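PDB 4NOH: lipoprotein, putative from Bacillus anthracis, which is of unknown function but belongs to an uncharacterised family of lipoproteins and may bind lipids. Local coordinates for residues A[7-12]-A[162-167]; A[30-35]-A[135-140]. One frame throughout, in Å; residues are numbered along the deposited sequence.

Interaction 1: A[7-12]-A[162-167]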
# COMPACT_ATOMS: atom_id res chain seq x y z
N VAL A 7 0.54 2.57 9.00
CA VAL A 7 0.79 1.73 7.83
C VAL A 7 2.30 1.53 7.77
O VAL A 7 3.06 2.49 7.90
CB VAL A 7 0.28 2.35 6.52
CG1 VAL A 7 0.77 1.55 5.30
CG2 VAL A 7 -1.24 2.42 6.52
N MSE A 8 2.72 0.29 7.61
CA MSE A 8 4.13 -0.07 7.55
C MSE A 8 4.38 -0.93 6.34
O MSE A 8 3.50 -1.65 5.86
CB MSE A 8 4.56 -0.77 8.84
CG MSE A 8 3.72 -1.97 9.21
SE MSE A 8 4.01 -2.52 11.09
CE MSE A 8 2.73 -1.27 11.87
N TYR A 9 5.62 -0.90 5.86
CA TYR A 9 5.99 -1.59 4.66
C TYR A 9 7.29 -2.28 4.86
O TYR A 9 8.21 -1.72 5.45
CB TYR A 9 6.22 -0.60 3.51
CG TYR A 9 5.11 0.38 3.24
CD1 TYR A 9 5.01 1.55 3.98
CD2 TYR A 9 4.20 0.18 2.21
CE1 TYR A 9 4.04 2.49 3.71
CE2 TYR A 9 3.20 1.11 1.93
CZ TYR A 9 3.12 2.26 2.70
OH TYR A 9 2.10 3.16 2.45
N GLY A 10 7.42 -3.49 4.34
CA GLY A 10 8.71 -4.18 4.48
C GLY A 10 8.58 -5.65 4.25
O GLY A 10 7.63 -6.12 3.60
N ASP A 11 9.57 -6.39 4.69
CA ASP A 11 9.45 -7.83 4.60
C ASP A 11 8.40 -8.30 5.58
O ASP A 11 8.25 -7.74 6.65
CB ASP A 11 10.79 -8.52 4.97
CG ASP A 11 11.72 -8.65 3.81
OD1 ASP A 11 11.46 -8.08 2.70
OD2 ASP A 11 12.71 -9.41 4.02
N GLU A 12 7.70 -9.38 5.22
CA GLU A 12 6.70 -9.95 6.11
C GLU A 12 7.24 -10.14 7.51
O GLU A 12 6.56 -9.83 8.48
CB GLU A 12 6.14 -11.28 5.57
CG GLU A 12 5.02 -11.83 6.49
CD GLU A 12 4.35 -13.12 5.99
OE1 GLU A 12 4.70 -13.59 4.89
OE2 GLU A 12 3.47 -13.65 6.71
N GLU A 162 9.52 1.38 6.03
CA GLU A 162 8.83 2.64 6.03
C GLU A 162 7.55 2.51 6.85
O GLU A 162 7.03 1.41 7.03
CB GLU A 162 8.49 3.02 4.58
CG GLU A 162 7.79 4.36 4.39
CD GLU A 162 8.57 5.54 4.96
OE1 GLU A 162 9.16 6.31 4.17
OE2 GLU A 162 8.65 5.68 6.21
N ALA A 163 7.10 3.62 7.41
CA ALA A 163 5.89 3.65 8.21
C ALA A 163 5.36 5.06 8.25
O ALA A 163 6.11 6.02 8.19
CB ALA A 163 6.16 3.14 9.62
N HIS A 164 4.03 5.18 8.34
CA HIS A 164 3.39 6.48 8.45
C HIS A 164 2.09 6.39 9.21
O HIS A 164 1.44 5.32 9.24
CB HIS A 164 3.23 7.19 7.07
CG HIS A 164 2.52 6.41 6.01
ND1 HIS A 164 1.55 6.98 5.21
CD2 HIS A 164 2.69 5.15 5.54
CE1 HIS A 164 1.15 6.09 4.31
NE2 HIS A 164 1.84 4.99 4.47
N MSE A 165 1.70 7.51 9.81
CA MSE A 165 0.46 7.61 10.55
C MSE A 165 -0.67 7.81 9.58
O MSE A 165 -0.58 8.64 8.64
CB MSE A 165 0.46 8.83 11.46
CG MSE A 165 1.56 8.73 12.51
SE MSE A 165 1.12 7.48 13.97
CE MSE A 165 -0.77 7.84 14.35
N VAL A 166 -1.78 7.14 9.85
CA VAL A 166 -2.92 7.25 9.00
C VAL A 166 -4.22 7.29 9.78
O VAL A 166 -4.29 6.77 10.89
CB VAL A 166 -2.99 6.05 8.00
CG1 VAL A 166 -1.70 5.92 7.20
CG2 VAL A 166 -3.31 4.72 8.70
N GLU A 167 -5.24 7.90 9.20
CA GLU A 167 -6.57 7.90 9.81
C GLU A 167 -7.27 6.62 9.37
O GLU A 167 -7.33 6.30 8.17
CB GLU A 167 -7.36 9.14 9.40
CG GLU A 167 -6.72 10.40 9.95
CD GLU A 167 -7.56 11.65 9.78
OE1 GLU A 167 -8.48 11.65 8.94
OE2 GLU A 167 -7.28 12.64 10.50
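Tyr-9 and His-164 meet through their rims, with Tyr-9 OH 2.7 Å from His-164 NE2 in a hydrogen bond that either partner could donate. The two rings are nearly coplanar (9° between planes), and neither covers the face of the other. They are diagonal neighbours on antiparallel strands, Tyr-9 being paired with Glu-162 and His-164 with Val-7. His-164 reaches across because its CG stands between the backbone N and the carbonyl carbon (chi1 55°), a setting that swings the imidazole toward strand 5-10. Val-7 lies alongside that imidazole, its CB 3.7 Å from His-164 NE2. Val-7 CG1 also lies near NE2, while the second methyl, Val-7 CG2, touches Val-166 CG1 at 3.6 Å, and the same Val-166 methyl sits above one face of the imidazole, offset toward the rim. Glu-162 follows the tyrosine side by side, with its CB 3.8 Å from Tyr-9 CD1. Its chain then bends at chi2 (57°), and Glu-162 OE2 uses its anti lone pair to accept a hydrogen bond from Ala-163 N at 2.8 Å; Lys-155 adds a salt bridge to that oxygen. On the opposite face of the sheet, the CB atoms of selenomethionine Met-8 and Ala-163 pair loosely. Main-chain bonds run both ways between Val-7 and His-164. Tyr-9 N bonds well to Glu-162 O, but the return bond from Glu-162 N to Tyr-9 O is weak. Tyr-115 stacks on the Tyr-9 ring. The contact thus fastens the edge strand 162-166 to strand 5-10 with a buried polar bridge, which gives the phenol and imidazole each a partner and would restrict the rotation of both rings.

Interaction 2: A[30-35]-A[135-140]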
# COMPACT_ATOMS: atom_id res chain seq x y z
N ASN A 30 -4.16 -5.65 9.61
CA ASN A 30 -4.39 -6.19 8.29
C ASN A 30 -3.04 -6.33 7.61
O ASN A 30 -2.18 -5.44 7.72
CB ASN A 30 -5.32 -5.28 7.46
CG ASN A 30 -6.68 -5.07 8.08
OD1 ASN A 30 -6.84 -4.26 9.00
ND2 ASN A 30 -7.69 -5.73 7.54
N LYS A 31 -2.83 -7.43 6.93
CA LYS A 31 -1.61 -7.62 6.14
C LYS A 31 -1.99 -7.82 4.68
O LYS A 31 -2.88 -8.63 4.33
CB LYS A 31 -0.79 -8.80 6.64
CG LYS A 31 -0.19 -8.55 8.01
CD LYS A 31 0.57 -9.77 8.52
CE LYS A 31 -0.32 -10.99 8.62
NZ LYS A 31 0.36 -12.09 9.36
N PHE A 32 -1.32 -7.09 3.81
CA PHE A 32 -1.57 -7.14 2.37
C PHE A 32 -0.24 -7.45 1.69
O PHE A 32 0.77 -6.84 2.02
CB PHE A 32 -2.11 -5.80 1.84
CG PHE A 32 -3.30 -5.25 2.59
CD1 PHE A 32 -4.57 -5.77 2.39
CD2 PHE A 32 -3.14 -4.22 3.49
CE1 PHE A 32 -5.65 -5.27 3.09
CE2 PHE A 32 -4.23 -3.73 4.20
CZ PHE A 32 -5.48 -4.26 3.99
N GLU A 33 -0.23 -8.37 0.76
CA GLU A 33 0.96 -8.68 0.01
C GLU A 33 1.01 -7.86 -1.28
O GLU A 33 -0.01 -7.60 -1.94
CB GLU A 33 0.99 -10.16 -0.36
CG GLU A 33 2.23 -10.59 -1.08
CD GLU A 33 2.12 -12.00 -1.61
OE1 GLU A 33 2.28 -12.93 -0.79
OE2 GLU A 33 1.92 -12.18 -2.84
N ALA A 34 2.22 -7.44 -1.64
CA ALA A 34 2.43 -6.76 -2.90
C ALA A 34 3.83 -7.08 -3.40
O ALA A 34 4.62 -7.71 -2.69
CB ALA A 34 2.25 -5.25 -2.74
N LYS A 35 4.12 -6.69 -4.63
CA LYS A 35 5.45 -6.86 -5.21
C LYS A 35 6.00 -5.48 -5.56
O LYS A 35 5.29 -4.64 -6.11
CB LYS A 35 5.36 -7.75 -6.44
CG LYS A 35 5.03 -9.19 -6.11
CD LYS A 35 4.73 -10.08 -7.30
CE LYS A 35 4.43 -11.50 -6.83
NZ LYS A 35 4.12 -12.44 -7.96
N LYS A 135 6.58 -8.04 -0.79
CA LYS A 135 6.68 -7.20 0.37
C LYS A 135 5.32 -7.23 1.03
O LYS A 135 4.30 -7.57 0.41
CB LYS A 135 7.07 -5.76 -0.01
CG LYS A 135 8.51 -5.58 -0.51
CD LYS A 135 9.54 -5.73 0.62
CE LYS A 135 10.96 -5.40 0.19
NZ LYS A 135 11.96 -5.66 1.27
N THR A 136 5.29 -6.87 2.30
CA THR A 136 4.06 -6.80 3.06
C THR A 136 3.72 -5.35 3.41
O THR A 136 4.61 -4.57 3.79
CB THR A 136 4.19 -7.63 4.35
OG1 THR A 136 4.34 -9.00 3.99
CG2 THR A 136 2.97 -7.43 5.25
N ILE A 137 2.46 -4.99 3.23
CA ILE A 137 1.93 -3.73 3.65
C ILE A 137 1.06 -4.07 4.83
O ILE A 137 0.08 -4.80 4.70
CB ILE A 137 1.04 -3.08 2.57
CG1 ILE A 137 1.79 -2.87 1.25
CG2 ILE A 137 0.43 -1.78 3.07
CD1 ILE A 137 0.88 -2.93 0.06
N GLY A 138 1.41 -3.53 5.98
CA GLY A 138 0.67 -3.79 7.19
C GLY A 138 -0.03 -2.56 7.72
O GLY A 138 0.51 -1.46 7.68
N LEU A 139 -1.26 -2.72 8.14
CA LEU A 139 -2.02 -1.69 8.79
C LEU A 139 -2.24 -2.14 10.22
O LEU A 139 -2.78 -3.19 10.44
CB LEU A 139 -3.36 -1.44 8.10
CG LEU A 139 -4.30 -0.53 8.89
CD1 LEU A 139 -3.70 0.86 9.04
CD2 LEU A 139 -5.71 -0.47 8.31
N ALA A 140 -1.82 -1.34 11.18
CA ALA A 140 -2.09 -1.61 12.60
C ALA A 140 -2.93 -0.46 13.16
O ALA A 140 -2.54 0.72 13.07
CB ALA A 140 -0.81 -1.72 13.37
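Asn-30 pairs with Leu-139 at one end of a regular antiparallel β-strand pair, well inside the large mixed sheet of the protein. The two backbones exchange N-H...O bonds in both directions here, with Leu-139 N 2.9 Å from Asn-30 O. The side chains of this pair run side by side, and Asn-30 OD1 approaches the Leu-139 methyl CD2 at 4.0 Å. Lys-31 faces Gly-138, where no side chain opposes it; its CB instead skirts Thr-136 CG2 at 4.2 Å, while its ammonium group is hydrogen-bonded to Gln-16. Phe-32 and Ile-137 form the next hydrogen-bonded pair, in which the N-H of Ile-137 points almost straight at Phe-32 O (177°). With CG anti to its carbonyl carbon (chi1 -52°), the phenyl group brings CD2 to 3.5 Å from Ile-137 O, in an oblique approach. Thr-51, Lys-54 and Met-55 of helix 49-57 pack against this aromatic side chain. Glu-33, opposite Thr-136 on the other face of the sheet, extends away from the strand, and its OE2 is bound by the hydroxyl of Tyr-127. Across the strands Glu-33 is met by backbone, its CA lying 3.5 Å from Lys-135 O in a CA-H...O contact. Ala-34 returns to the face occupied by Phe-32 and completes the pairing with Lys-135, whose ammonium end turns away to salt bridges with Glu-161 and Asp-11. The small alanine is met diagonally by Ile-137, whose CG1 lies anti to the carbonyl carbon and extends through chi2 (151°). That extension sets Ile-137 CD1 against Ala-34 CB, 3.9 Å apart.

Interactions 1 and 2 belong to one sheet and are joined through its neighbouring strands 5-10 and 134-142, where Met-8 O and Gly-10 O probably accept hydrogen bonds from the amides of Gly-138 and Thr-136. A salt bridge from Lys-135 to Asp-11 also ties them. Both are largely buried, but interaction 2 lies between two interior strands, whereas interaction 1 attaches an outermost strand of the chain. Their chemistry differs accordingly. The inner pairing 30-35/135-140 depends on a full set of backbone bonds with modest apolar contacts, its exposed Lys-31 and Glu-33 finding polar partners elsewhere. The pairing 7-12/162-167 includes a weak backbone bond and adds a buried side-chain hydrogen bond across the strands.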